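Local coordinates for protein muconate lactonizing enzyme (Corynebacterium glutamicum, PDB 3I4K) that belongs to the enolase superfamily, pairing an alpha+beta N-terminal domain with a TIM-barrel domain that binds a magnesium ion, at residues 79-84 with 90-95; 94-99 with 105-110; 158-161 with 167-170. All coordinates share one frame; numbering follows the deposited sequence.

Interaction 1 (79-84 with 90-95)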
ATOM      1  N   PRO A  79     -21.856  13.054   4.905  1.00 50.45           N
ATOM      2  CA  PRO A  79     -21.925  13.696   6.218  1.00 50.67           C
ATOM      3  C   PRO A  79     -20.740  13.444   7.136  1.00 50.57           C
ATOM      4  O   PRO A  79     -20.587  14.122   8.154  1.00 48.74           O
ATOM      5  CB  PRO A  79     -23.237  13.162   6.796  1.00 51.52           C
ATOM      6  CG  PRO A  79     -23.379  11.827   6.136  1.00 52.10           C
ATOM      7  CD  PRO A  79     -22.996  12.143   4.713  1.00 51.71           C
ATOM      8  N   VAL A  80     -19.901  12.473   6.789  1.00 49.42           N
ATOM      9  CA  VAL A  80     -18.746  12.174   7.624  1.00 47.40           C
ATOM     10  C   VAL A  80     -17.613  13.143   7.307  1.00 47.35           C
ATOM     11  O   VAL A  80     -16.861  13.542   8.195  1.00 45.73           O
ATOM     12  CB  VAL A  80     -18.238  10.710   7.415  1.00 47.93           C
ATOM     13  CG1 VAL A  80     -17.029  10.446   8.311  1.00 43.46           C
ATOM     14  CG2 VAL A  80     -19.356   9.706   7.740  1.00 45.16           C
ATOM     15  N   LEU A  81     -17.511  13.529   6.040  1.00 47.92           N
ATOM     16  CA  LEU A  81     -16.461  14.438   5.588  1.00 51.39           C
ATOM     17  C   LEU A  81     -16.609  15.888   6.045  1.00 53.39           C
ATOM     18  O   LEU A  81     -15.628  16.541   6.406  1.00 53.48           O
ATOM     19  CB  LEU A  81     -16.387  14.437   4.062  1.00 50.92           C
ATOM     20  CG  LEU A  81     -15.917  13.201   3.303  1.00 50.12           C
ATOM     21  CD1 LEU A  81     -16.776  11.997   3.644  1.00 51.09           C
ATOM     22  CD2 LEU A  81     -15.984  13.510   1.827  1.00 47.99           C
ATOM     23  N   ILE A  82     -17.840  16.387   6.007  1.00 55.68           N
ATOM     24  CA  ILE A  82     -18.143  17.770   6.360  1.00 56.35           C
ATOM     25  C   ILE A  82     -17.539  18.270   7.665  1.00 57.57           C
ATOM     26  O   ILE A  82     -17.691  17.654   8.719  1.00 58.20           O
ATOM     27  CB  ILE A  82     -19.670  17.991   6.379  1.00 56.71           C
ATOM     28  CG1 ILE A  82     -20.233  17.702   4.988  1.00 54.22           C
ATOM     29  CG2 ILE A  82     -19.997  19.425   6.793  1.00 56.11           C
ATOM     30  CD1 ILE A  82     -21.730  17.734   4.913  1.00 56.94           C
ATOM     31  N   GLY A  83     -16.843  19.399   7.575  1.00 58.58           N
ATOM     32  CA  GLY A  83     -16.225  19.986   8.748  1.00 58.45           C
ATOM     33  C   GLY A  83     -14.838  19.458   9.055  1.00 58.76           C
ATOM     34  O   GLY A  83     -14.280  19.768  10.109  1.00 59.78           O
ATOM     35  N   ARG A  84     -14.277  18.667   8.143  1.00 57.69           N
ATOM     36  CA  ARG A  84     -12.942  18.102   8.343  1.00 56.21           C
ATOM     37  C   ARG A  84     -12.008  18.485   7.208  1.00 55.80           C
ATOM     38  O   ARG A  84     -12.457  18.735   6.093  1.00 56.45           O
ATOM     39  CB  ARG A  84     -13.021  16.576   8.448  1.00 55.71           C
ATOM     40  CG  ARG A  84     -13.851  16.094   9.622  1.00 53.97           C
ATOM     41  CD  ARG A  84     -13.954  14.581   9.665  1.00 52.76           C
ATOM     42  NE  ARG A  84     -12.671  13.946   9.954  1.00 53.05           N
ATOM     43  CZ  ARG A  84     -12.518  12.635  10.114  1.00 53.35           C
ATOM     44  NH1 ARG A  84     -13.570  11.829  10.012  1.00 51.97           N
ATOM     45  NH2 ARG A  84     -11.319  12.130  10.378  1.00 51.80           N
ATOM     46  N   ALA A  90      -6.916   9.705   4.733  1.00 44.19           N
ATOM     47  CA  ALA A  90      -6.840   8.357   5.296  1.00 45.28           C
ATOM     48  C   ALA A  90      -7.721   8.138   6.525  1.00 44.69           C
ATOM     49  O   ALA A  90      -8.361   7.093   6.651  1.00 44.63           O
ATOM     50  CB  ALA A  90      -5.395   8.006   5.626  1.00 45.78           C
ATOM     51  N   GLY A  91      -7.760   9.111   7.429  1.00 43.98           N
ATOM     52  CA  GLY A  91      -8.575   8.965   8.624  1.00 42.39           C
ATOM     53  C   GLY A  91     -10.066   8.969   8.328  1.00 43.10           C
ATOM     54  O   GLY A  91     -10.846   8.255   8.961  1.00 42.37           O
ATOM     55  N   ILE A  92     -10.465   9.781   7.355  1.00 43.73           N
ATOM     56  CA  ILE A  92     -11.866   9.873   6.980  1.00 43.14           C
ATOM     57  C   ILE A  92     -12.305   8.556   6.350  1.00 44.35           C
ATOM     58  O   ILE A  92     -13.361   8.022   6.695  1.00 43.58           O
ATOM     59  CB  ILE A  92     -12.085  11.050   6.006  1.00 44.63           C
ATOM     60  CG1 ILE A  92     -11.784  12.369   6.734  1.00 44.69           C
ATOM     61  CG2 ILE A  92     -13.505  11.036   5.472  1.00 43.80           C
ATOM     62  CD1 ILE A  92     -11.803  13.583   5.847  1.00 46.73           C
HETATM   63  N   MSE A  93     -11.487   8.021   5.443  1.00 44.42           N
HETATM   64  CA  MSE A  93     -11.815   6.752   4.796  1.00 44.92           C
HETATM   65  C   MSE A  93     -12.011   5.677   5.858  1.00 41.35           C
HETATM   66  O   MSE A  93     -12.900   4.838   5.748  1.00 39.65           O
HETATM   67  CB  MSE A  93     -10.709   6.338   3.819  1.00 46.31           C
HETATM   68  CG  MSE A  93     -10.561   7.268   2.624  1.00 50.53           C
HETATM   69 SE   MSE A  93     -12.212   7.475   1.605  1.00 57.37          SE
HETATM   70  CE  MSE A  93     -13.005   8.942   2.596  1.00 60.67           C
ATOM     71  N   ALA A  94     -11.187   5.717   6.897  1.00 42.13           N
ATOM     72  CA  ALA A  94     -11.301   4.744   7.977  1.00 41.47           C
ATOM     73  C   ALA A  94     -12.614   4.942   8.730  1.00 42.76           C
ATOM     74  O   ALA A  94     -13.246   3.973   9.140  1.00 42.04           O
ATOM     75  CB  ALA A  94     -10.125   4.873   8.934  1.00 42.02           C
ATOM     76  N   ASP A  95     -13.036   6.193   8.907  1.00 42.20           N
ATOM     77  CA  ASP A  95     -14.280   6.441   9.616  1.00 42.88           C
ATOM     78  C   ASP A  95     -15.513   6.088   8.791  1.00 41.98           C
ATOM     79  O   ASP A  95     -16.581   5.874   9.351  1.00 41.76           O
ATOM     80  CB  ASP A  95     -14.370   7.901  10.076  1.00 44.43           C
ATOM     81  CG  ASP A  95     -13.338   8.240  11.135  1.00 46.73           C
ATOM     82  OD1 ASP A  95     -13.104   7.405  12.036  1.00 47.43           O
ATOM     83  OD2 ASP A  95     -12.765   9.343  11.074  1.00 48.23           O
TER
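Arg84, at the end of the turn that follows helix 66-81, reaches across to Asp95 on helix 89-99 and forms a salt bridge with a single carboxylate oxygen. NH1 of Arg84 makes the stronger bond, 2.8 Å to OD2 of Asp95 with an N-H...O angle of 151°. The bond between Arg84 NH2 and the same Asp95 OD2 is weak at 3.2 Å. OD2 lies near the guanidinium plane, at its edge, and receives NH1 on its anti side. The carboxylate is turned 44° from the guanidinium. A bend in the arginine chain at chi3 (67°) sets the group in this position.

Apolar contacts flank the ion pair. CG1 of Ile92 lies over the centre of one guanidinium face, 3.5 Å from Arg84 CZ. The other branch of Ile92, CG2, meets Leu81 CD1 at 3.9 Å, the two side chains running about at right angles. Val80 CG1 rests 4.1 Å from Asp95 CB.

The backbone contributes a type II turn from Leu81 to Arg84, and backbone hydrogen bonds join Gly83 and Arg84 to Ile8 of strand 8-25.

Arg84 NH2 also forms a salt bridge with Glu88. With Asp95 at its edge, Ile92 over one face and Glu88 as a second acidic partner, the guanidinium is held in both position and rotation, joining the loop between the helices to helix 89-99.

Interaction 2 (94-99 with 105-110)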
ATOM      1  N   ALA A  94     -11.187   5.717   6.897  1.00 42.13           N
ATOM      2  CA  ALA A  94     -11.301   4.744   7.977  1.00 41.47           C
ATOM      3  C   ALA A  94     -12.614   4.942   8.730  1.00 42.76           C
ATOM      4  O   ALA A  94     -13.246   3.973   9.140  1.00 42.04           O
ATOM      5  CB  ALA A  94     -10.125   4.873   8.934  1.00 42.02           C
ATOM      6  N   ASP A  95     -13.036   6.193   8.907  1.00 42.20           N
ATOM      7  CA  ASP A  95     -14.280   6.441   9.616  1.00 42.88           C
ATOM      8  C   ASP A  95     -15.513   6.088   8.791  1.00 41.98           C
ATOM      9  O   ASP A  95     -16.581   5.874   9.351  1.00 41.76           O
ATOM     10  CB  ASP A  95     -14.370   7.901  10.076  1.00 44.43           C
ATOM     11  CG  ASP A  95     -13.338   8.240  11.135  1.00 46.73           C
ATOM     12  OD1 ASP A  95     -13.104   7.405  12.036  1.00 47.43           O
ATOM     13  OD2 ASP A  95     -12.765   9.343  11.074  1.00 48.23           O
ATOM     14  N   LEU A  96     -15.380   6.035   7.468  1.00 41.14           N
ATOM     15  CA  LEU A  96     -16.527   5.683   6.643  1.00 42.54           C
ATOM     16  C   LEU A  96     -17.017   4.280   7.001  1.00 43.65           C
ATOM     17  O   LEU A  96     -18.219   4.017   7.009  1.00 43.13           O
ATOM     18  CB  LEU A  96     -16.174   5.740   5.156  1.00 42.04           C
ATOM     19  CG  LEU A  96     -15.713   7.085   4.590  1.00 44.13           C
ATOM     20  CD1 LEU A  96     -15.735   7.018   3.064  1.00 39.32           C
ATOM     21  CD2 LEU A  96     -16.635   8.206   5.092  1.00 43.78           C
ATOM     22  N   GLU A  97     -16.075   3.386   7.299  1.00 44.61           N
ATOM     23  CA  GLU A  97     -16.396   2.007   7.659  1.00 44.95           C
ATOM     24  C   GLU A  97     -17.354   1.928   8.843  1.00 45.88           C
ATOM     25  O   GLU A  97     -18.145   0.988   8.950  1.00 45.05           O
ATOM     26  CB  GLU A  97     -15.118   1.230   8.002  1.00 42.72           C
ATOM     27  CG  GLU A  97     -14.143   1.113   6.855  1.00 40.47           C
ATOM     28  CD  GLU A  97     -14.797   0.543   5.617  1.00 42.90           C
ATOM     29  OE1 GLU A  97     -15.383  -0.563   5.702  1.00 39.92           O
ATOM     30  OE2 GLU A  97     -14.729   1.210   4.562  1.00 40.79           O
ATOM     31  N   ARG A  98     -17.297   2.913   9.732  1.00 46.15           N
ATOM     32  CA  ARG A  98     -18.168   2.894  10.901  1.00 48.41           C
ATOM     33  C   ARG A  98     -19.636   3.154  10.571  1.00 48.30           C
ATOM     34  O   ARG A  98     -20.524   2.772  11.335  1.00 49.66           O
ATOM     35  CB  ARG A  98     -17.680   3.913  11.942  1.00 51.43           C
ATOM     36  CG  ARG A  98     -16.279   3.631  12.483  1.00 54.18           C
ATOM     37  CD  ARG A  98     -15.842   4.695  13.486  1.00 57.46           C
ATOM     38  NE  ARG A  98     -16.673   4.709  14.693  1.00 60.69           N
ATOM     39  CZ  ARG A  98     -16.614   3.800  15.663  1.00 61.95           C
ATOM     40  NH1 ARG A  98     -15.756   2.787  15.590  1.00 61.43           N
ATOM     41  NH2 ARG A  98     -17.423   3.899  16.709  1.00 60.86           N
ATOM     42  N   VAL A  99     -19.896   3.781   9.426  1.00 48.21           N
ATOM     43  CA  VAL A  99     -21.268   4.100   9.030  1.00 46.85           C
ATOM     44  C   VAL A  99     -21.822   3.244   7.893  1.00 45.50           C
ATOM     45  O   VAL A  99     -23.040   3.055   7.788  1.00 42.61           O
ATOM     46  CB  VAL A  99     -21.400   5.588   8.626  1.00 45.81           C
ATOM     47  CG1 VAL A  99     -20.849   6.470   9.727  1.00 46.14           C
ATOM     48  CG2 VAL A  99     -20.673   5.849   7.322  1.00 46.35           C
ATOM     49  N   TYR A 105     -17.826   0.619  -4.255  1.00 36.66           N
ATOM     50  CA  TYR A 105     -18.006   1.505  -5.400  1.00 38.68           C
ATOM     51  C   TYR A 105     -18.430   2.916  -4.972  1.00 38.59           C
ATOM     52  O   TYR A 105     -17.910   3.903  -5.486  1.00 38.78           O
ATOM     53  CB  TYR A 105     -19.024   0.909  -6.377  1.00 37.25           C
ATOM     54  CG  TYR A 105     -18.455  -0.173  -7.271  1.00 35.58           C
ATOM     55  CD1 TYR A 105     -17.727   0.153  -8.414  1.00 35.57           C
ATOM     56  CD2 TYR A 105     -18.648  -1.519  -6.980  1.00 34.40           C
ATOM     57  CE1 TYR A 105     -17.211  -0.836  -9.249  1.00 32.41           C
ATOM     58  CE2 TYR A 105     -18.126  -2.521  -7.812  1.00 32.72           C
ATOM     59  CZ  TYR A 105     -17.416  -2.172  -8.942  1.00 33.21           C
ATOM     60  OH  TYR A 105     -16.924  -3.158  -9.782  1.00 33.13           O
ATOM     61  N   ALA A 106     -19.356   3.004  -4.023  1.00 38.81           N
ATOM     62  CA  ALA A 106     -19.822   4.302  -3.545  1.00 40.77           C
ATOM     63  C   ALA A 106     -18.671   5.052  -2.867  1.00 42.51           C
ATOM     64  O   ALA A 106     -18.465   6.246  -3.099  1.00 40.69           O
ATOM     65  CB  ALA A 106     -20.971   4.117  -2.563  1.00 38.11           C
ATOM     66  N   LYS A 107     -17.924   4.331  -2.034  1.00 42.67           N
ATOM     67  CA  LYS A 107     -16.799   4.899  -1.307  1.00 42.07           C
ATOM     68  C   LYS A 107     -15.681   5.385  -2.221  1.00 41.78           C
ATOM     69  O   LYS A 107     -15.046   6.403  -1.943  1.00 43.42           O
ATOM     70  CB  LYS A 107     -16.254   3.867  -0.311  1.00 41.69           C
ATOM     71  CG  LYS A 107     -17.238   3.500   0.800  1.00 40.65           C
ATOM     72  CD  LYS A 107     -16.757   2.301   1.618  1.00 42.98           C
ATOM     73  CE  LYS A 107     -17.662   2.030   2.816  1.00 42.93           C
ATOM     74  NZ  LYS A 107     -17.349   0.733   3.486  1.00 39.17           N
ATOM     75  N   ALA A 108     -15.435   4.669  -3.312  1.00 41.07           N
ATOM     76  CA  ALA A 108     -14.376   5.057  -4.233  1.00 40.60           C
ATOM     77  C   ALA A 108     -14.553   6.494  -4.737  1.00 42.17           C
ATOM     78  O   ALA A 108     -13.575   7.227  -4.918  1.00 41.57           O
ATOM     79  CB  ALA A 108     -14.326   4.096  -5.402  1.00 37.30           C
ATOM     80  N   ALA A 109     -15.797   6.901  -4.963  1.00 41.81           N
ATOM     81  CA  ALA A 109     -16.050   8.254  -5.443  1.00 42.29           C
ATOM     82  C   ALA A 109     -15.609   9.264  -4.395  1.00 41.81           C
ATOM     83  O   ALA A 109     -14.936  10.240  -4.717  1.00 42.21           O
ATOM     84  CB  ALA A 109     -17.529   8.440  -5.762  1.00 43.05           C
ATOM     85  N   VAL A 110     -15.975   9.021  -3.140  1.00 40.67           N
ATOM     86  CA  VAL A 110     -15.599   9.928  -2.060  1.00 41.72           C
ATOM     87  C   VAL A 110     -14.072  10.019  -1.956  1.00 41.18           C
ATOM     88  O   VAL A 110     -13.504  11.104  -1.792  1.00 37.34           O
ATOM     89  CB  VAL A 110     -16.170   9.458  -0.702  1.00 42.59           C
ATOM     90  CG1 VAL A 110     -15.774  10.440   0.398  1.00 42.76           C
ATOM     91  CG2 VAL A 110     -17.682   9.339  -0.786  1.00 43.57           C
TER
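Helices 89-99 and 104-121 form an alpha-alpha hairpin in the N-terminal domain of this enolase-superfamily protein, and Glu97 and Lys107 bridge it close to the connecting loop. The short segments run roughly antiparallel, at 144°, with their axes 11.7 Å apart at the closest approach. That is a wide spacing, and long side chains span it.

Lys107 stretches out fully beyond CG, and this carries its ammonium group to the opposing helix. There NZ of Lys107 donates to OE2 of Glu97 at 2.9 Å in a salt bridge. Glu97 comes to meet it because its chain folds at chi2 (-54°); the two side chains cross at about a right angle. NZ is hydrogen-bonded besides to the carbonyl oxygens of Val100, its strongest partner, and Arg102, so a single buried lysine ties the carboxylate and the intervening loop together. A further, weak and long ion pair links Glu97 OE2 to Arg104.

Deeper in the hairpin the contact is apolar. CD1 of Leu96 points between the aliphatic stem of Lys107, 4.4 Å from CG, and the methyl CG1 of Val110, at 4.3 Å. Val80 and Leu81 of helix 66-81 pack against Leu96 and Val110 respectively, making a three-helix cluster. The first turn of helix 104-121 faces the barrel domain: Tyr105 makes an edge-to-face ring contact with Trp255, and the backbone N atoms of Tyr105 and Ala106 bond to the carboxylate of Glu64.

In the salt bridge itself, Lys107 NZ comes to Glu97 OE2 from above the carboxylate, 37° out of its plane.

Interaction 3 (158-161 with 167-170). With ACY (acetic acid), chain I.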
ATOM      1  N   GLU A 158     -10.539  -1.890 -37.568  1.00 49.54           N
ATOM      2  CA  GLU A 158     -10.636  -0.446 -37.465  1.00 50.87           C
ATOM      3  C   GLU A 158      -9.768   0.050 -36.316  1.00 49.63           C
ATOM      4  O   GLU A 158      -8.935   0.940 -36.497  1.00 49.18           O
ATOM      5  CB  GLU A 158     -12.094  -0.029 -37.258  1.00 52.42           C
ATOM      6  CG  GLU A 158     -12.286   1.469 -37.058  1.00 58.52           C
ATOM      7  CD  GLU A 158     -13.749   1.893 -37.134  1.00 62.19           C
ATOM      8  OE1 GLU A 158     -14.594   1.280 -36.443  1.00 62.72           O
ATOM      9  OE2 GLU A 158     -14.050   2.849 -37.884  1.00 64.34           O
ATOM     10  N   ARG A 159      -9.957  -0.539 -35.139  1.00 49.00           N
ATOM     11  CA  ARG A 159      -9.188  -0.148 -33.963  1.00 48.93           C
ATOM     12  C   ARG A 159      -7.685  -0.273 -34.199  1.00 48.65           C
ATOM     13  O   ARG A 159      -6.919   0.628 -33.855  1.00 49.23           O
ATOM     14  CB  ARG A 159      -9.591  -0.995 -32.751  1.00 46.12           C
ATOM     15  CG  ARG A 159     -11.010  -0.761 -32.247  1.00 47.69           C
ATOM     16  CD  ARG A 159     -11.222   0.663 -31.738  1.00 46.42           C
ATOM     17  NE  ARG A 159     -10.201   1.054 -30.772  1.00 48.23           N
ATOM     18  CZ  ARG A 159     -10.267   2.143 -30.012  1.00 50.05           C
ATOM     19  NH1 ARG A 159     -11.313   2.956 -30.103  1.00 49.47           N
ATOM     20  NH2 ARG A 159      -9.287   2.422 -29.159  1.00 48.47           N
ATOM     21  N   ILE A 160      -7.261  -1.383 -34.787  1.00 48.98           N
ATOM     22  CA  ILE A 160      -5.843  -1.588 -35.040  1.00 52.69           C
ATOM     23  C   ILE A 160      -5.276  -0.443 -35.865  1.00 55.32           C
ATOM     24  O   ILE A 160      -4.268   0.168 -35.503  1.00 55.11           O
ATOM     25  CB  ILE A 160      -5.587  -2.913 -35.799  1.00 52.24           C
ATOM     26  CG1 ILE A 160      -5.864  -4.104 -34.877  1.00 51.32           C
ATOM     27  CG2 ILE A 160      -4.150  -2.951 -36.312  1.00 52.49           C
ATOM     28  CD1 ILE A 160      -5.690  -5.457 -35.537  1.00 49.68           C
ATOM     29  N   GLU A 161      -5.948  -0.152 -36.972  1.00 57.30           N
ATOM     30  CA  GLU A 161      -5.518   0.892 -37.885  1.00 58.10           C
ATOM     31  C   GLU A 161      -5.646   2.320 -37.371  1.00 57.32           C
ATOM     32  O   GLU A 161      -4.820   3.170 -37.699  1.00 57.53           O
ATOM     33  CB  GLU A 161      -6.279   0.749 -39.205  1.00 61.54           C
ATOM     34  CG  GLU A 161      -5.404   0.303 -40.361  1.00 66.49           C
ATOM     35  CD  GLU A 161      -4.478   1.407 -40.837  1.00 69.15           C
ATOM     36  OE1 GLU A 161      -4.981   2.389 -41.428  1.00 71.70           O
ATOM     37  OE2 GLU A 161      -3.252   1.301 -40.613  1.00 70.25           O
ATOM     38  N   SER A 167      -3.831  -5.349 -28.176  1.00 41.41           N
ATOM     39  CA  SER A 167      -4.571  -6.368 -27.446  1.00 40.57           C
ATOM     40  C   SER A 167      -6.061  -6.032 -27.410  1.00 39.40           C
ATOM     41  O   SER A 167      -6.454  -4.862 -27.271  1.00 38.35           O
ATOM     42  CB  SER A 167      -4.030  -6.511 -26.009  1.00 39.28           C
ATOM     43  OG  SER A 167      -4.395  -5.403 -25.199  1.00 39.26           O
ATOM     44  N   PHE A 168      -6.879  -7.075 -27.528  1.00 38.94           N
ATOM     45  CA  PHE A 168      -8.329  -6.938 -27.524  1.00 39.79           C
ATOM     46  C   PHE A 168      -9.008  -7.917 -26.564  1.00 37.80           C
ATOM     47  O   PHE A 168      -8.632  -9.083 -26.469  1.00 34.85           O
ATOM     48  CB  PHE A 168      -8.857  -7.146 -28.945  1.00 41.35           C
ATOM     49  CG  PHE A 168      -8.459  -6.056 -29.892  1.00 41.88           C
ATOM     50  CD1 PHE A 168      -9.191  -4.870 -29.952  1.00 43.47           C
ATOM     51  CD2 PHE A 168      -7.328  -6.190 -30.691  1.00 43.29           C
ATOM     52  CE1 PHE A 168      -8.799  -3.832 -30.791  1.00 43.46           C
ATOM     53  CE2 PHE A 168      -6.927  -5.160 -31.532  1.00 42.69           C
ATOM     54  CZ  PHE A 168      -7.663  -3.978 -31.583  1.00 43.92           C
ATOM     55  N   LYS A 169     -10.013  -7.415 -25.860  1.00 37.80           N
ATOM     56  CA  LYS A 169     -10.783  -8.202 -24.901  1.00 39.21           C
ATOM     57  C   LYS A 169     -12.210  -8.380 -25.441  1.00 39.84           C
ATOM     58  O   LYS A 169     -12.896  -7.395 -25.750  1.00 39.30           O
ATOM     59  CB  LYS A 169     -10.800  -7.471 -23.560  1.00 37.35           C
ATOM     60  CG  LYS A 169     -11.739  -8.019 -22.510  1.00 37.45           C
ATOM     61  CD  LYS A 169     -11.677  -7.120 -21.288  1.00 33.36           C
ATOM     62  CE  LYS A 169     -12.858  -7.311 -20.381  1.00 28.42           C
ATOM     63  NZ  LYS A 169     -12.668  -6.522 -19.137  1.00 32.15           N
ATOM     64  N   LEU A 170     -12.644  -9.634 -25.553  1.00 39.68           N
ATOM     65  CA  LEU A 170     -13.974  -9.972 -26.061  1.00 40.00           C
ATOM     66  C   LEU A 170     -14.935 -10.436 -24.964  1.00 40.52           C
ATOM     67  O   LEU A 170     -14.736 -11.494 -24.356  1.00 38.10           O
ATOM     68  CB  LEU A 170     -13.861 -11.084 -27.104  1.00 39.86           C
ATOM     69  CG  LEU A 170     -12.957 -10.814 -28.305  1.00 43.92           C
ATOM     70  CD1 LEU A 170     -12.681 -12.099 -29.058  1.00 42.56           C
ATOM     71  CD2 LEU A 170     -13.627  -9.797 -29.196  1.00 45.12           C
TER
HETATM   72  C   ACY I 384     -15.622  -5.627 -16.610  1.00 34.04           C
HETATM   73  O   ACY I 384     -16.236  -6.509 -16.034  1.00 32.46           O
HETATM   74  OXT ACY I 384     -14.346  -5.811 -16.949  1.00 34.02           O
HETATM   75  CH3 ACY I 384     -16.289  -4.317 -16.945  1.00 34.85           C
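NZ of Lys169 is gripped by several acidic groups inside the TIM barrel, while its neighbour Phe168 on the same strand packs against Arg159 and Ile160 of the preceding helix. NZ forms salt bridges with Glu226 and Glu329 and a weak hydrogen bond with Asp200; Glu226 and Asp200 are also magnesium ligands. Lys169 NZ also donates to OXT of a bound acetic acid, probably from the crystallisation liquor, at 2.8 Å. Trp61 of the N-terminal domain bonds to the same acetic acid through NE1. Lys169 reaches the acetic acid with its chain extended and CG anti to the backbone N (chi1 170°). Its place in the strand is consistent with the first lysine of the family's KxK motif.

The contact belongs to the beta-alpha-beta unit of strand 137-144, helix 149-163 and strand 167-171. Strand alternation sends Phe168 the other way, between barrel and helix. Its side chain is about 14 Å from the magnesium ion. Arg159 meets it with the aliphatic base of its side chain, while the guanidinium, turned 87° from the ring plane, turns off to hydrogen bonds with Gln334 and Asn165 and a cation-pi contact with Trp142. Val195 and Leu197 also touch the phenylalanine.

CB of Arg159 sits at the ring edge, near its plane, 3.5 Å from Phe168 CE1. CG1 of Ile160 approaches obliquely, 3.7 Å from Phe168 CE2 and 3.8 Å from Phe168 CZ.

Overall arrangement
Interaction 2 begins on the helix where interaction 1 ends, and interaction 3 follows later in the chain. Interactions 1 and 2 adjoin in the N-terminal domain, their centres 9 Å apart, and share Ala94 and Asp95 on helix 89-99; together they join three successive helices, 66-81, 89-99 and 104-121. Their apolar sides merge, Leu81 CD2 lying 3.4 Å from Val110 CG1. Interaction 3 packs a helix on a strand of the barrel domain, on the other side of the chain's centre, with its centre 42 Å from that of interaction 1 and 36 Å from that of interaction 2. The magnesium ion is held by Asp200, Glu226 and Asp251 at the ends of barrel strands, in the same domain as interaction 3.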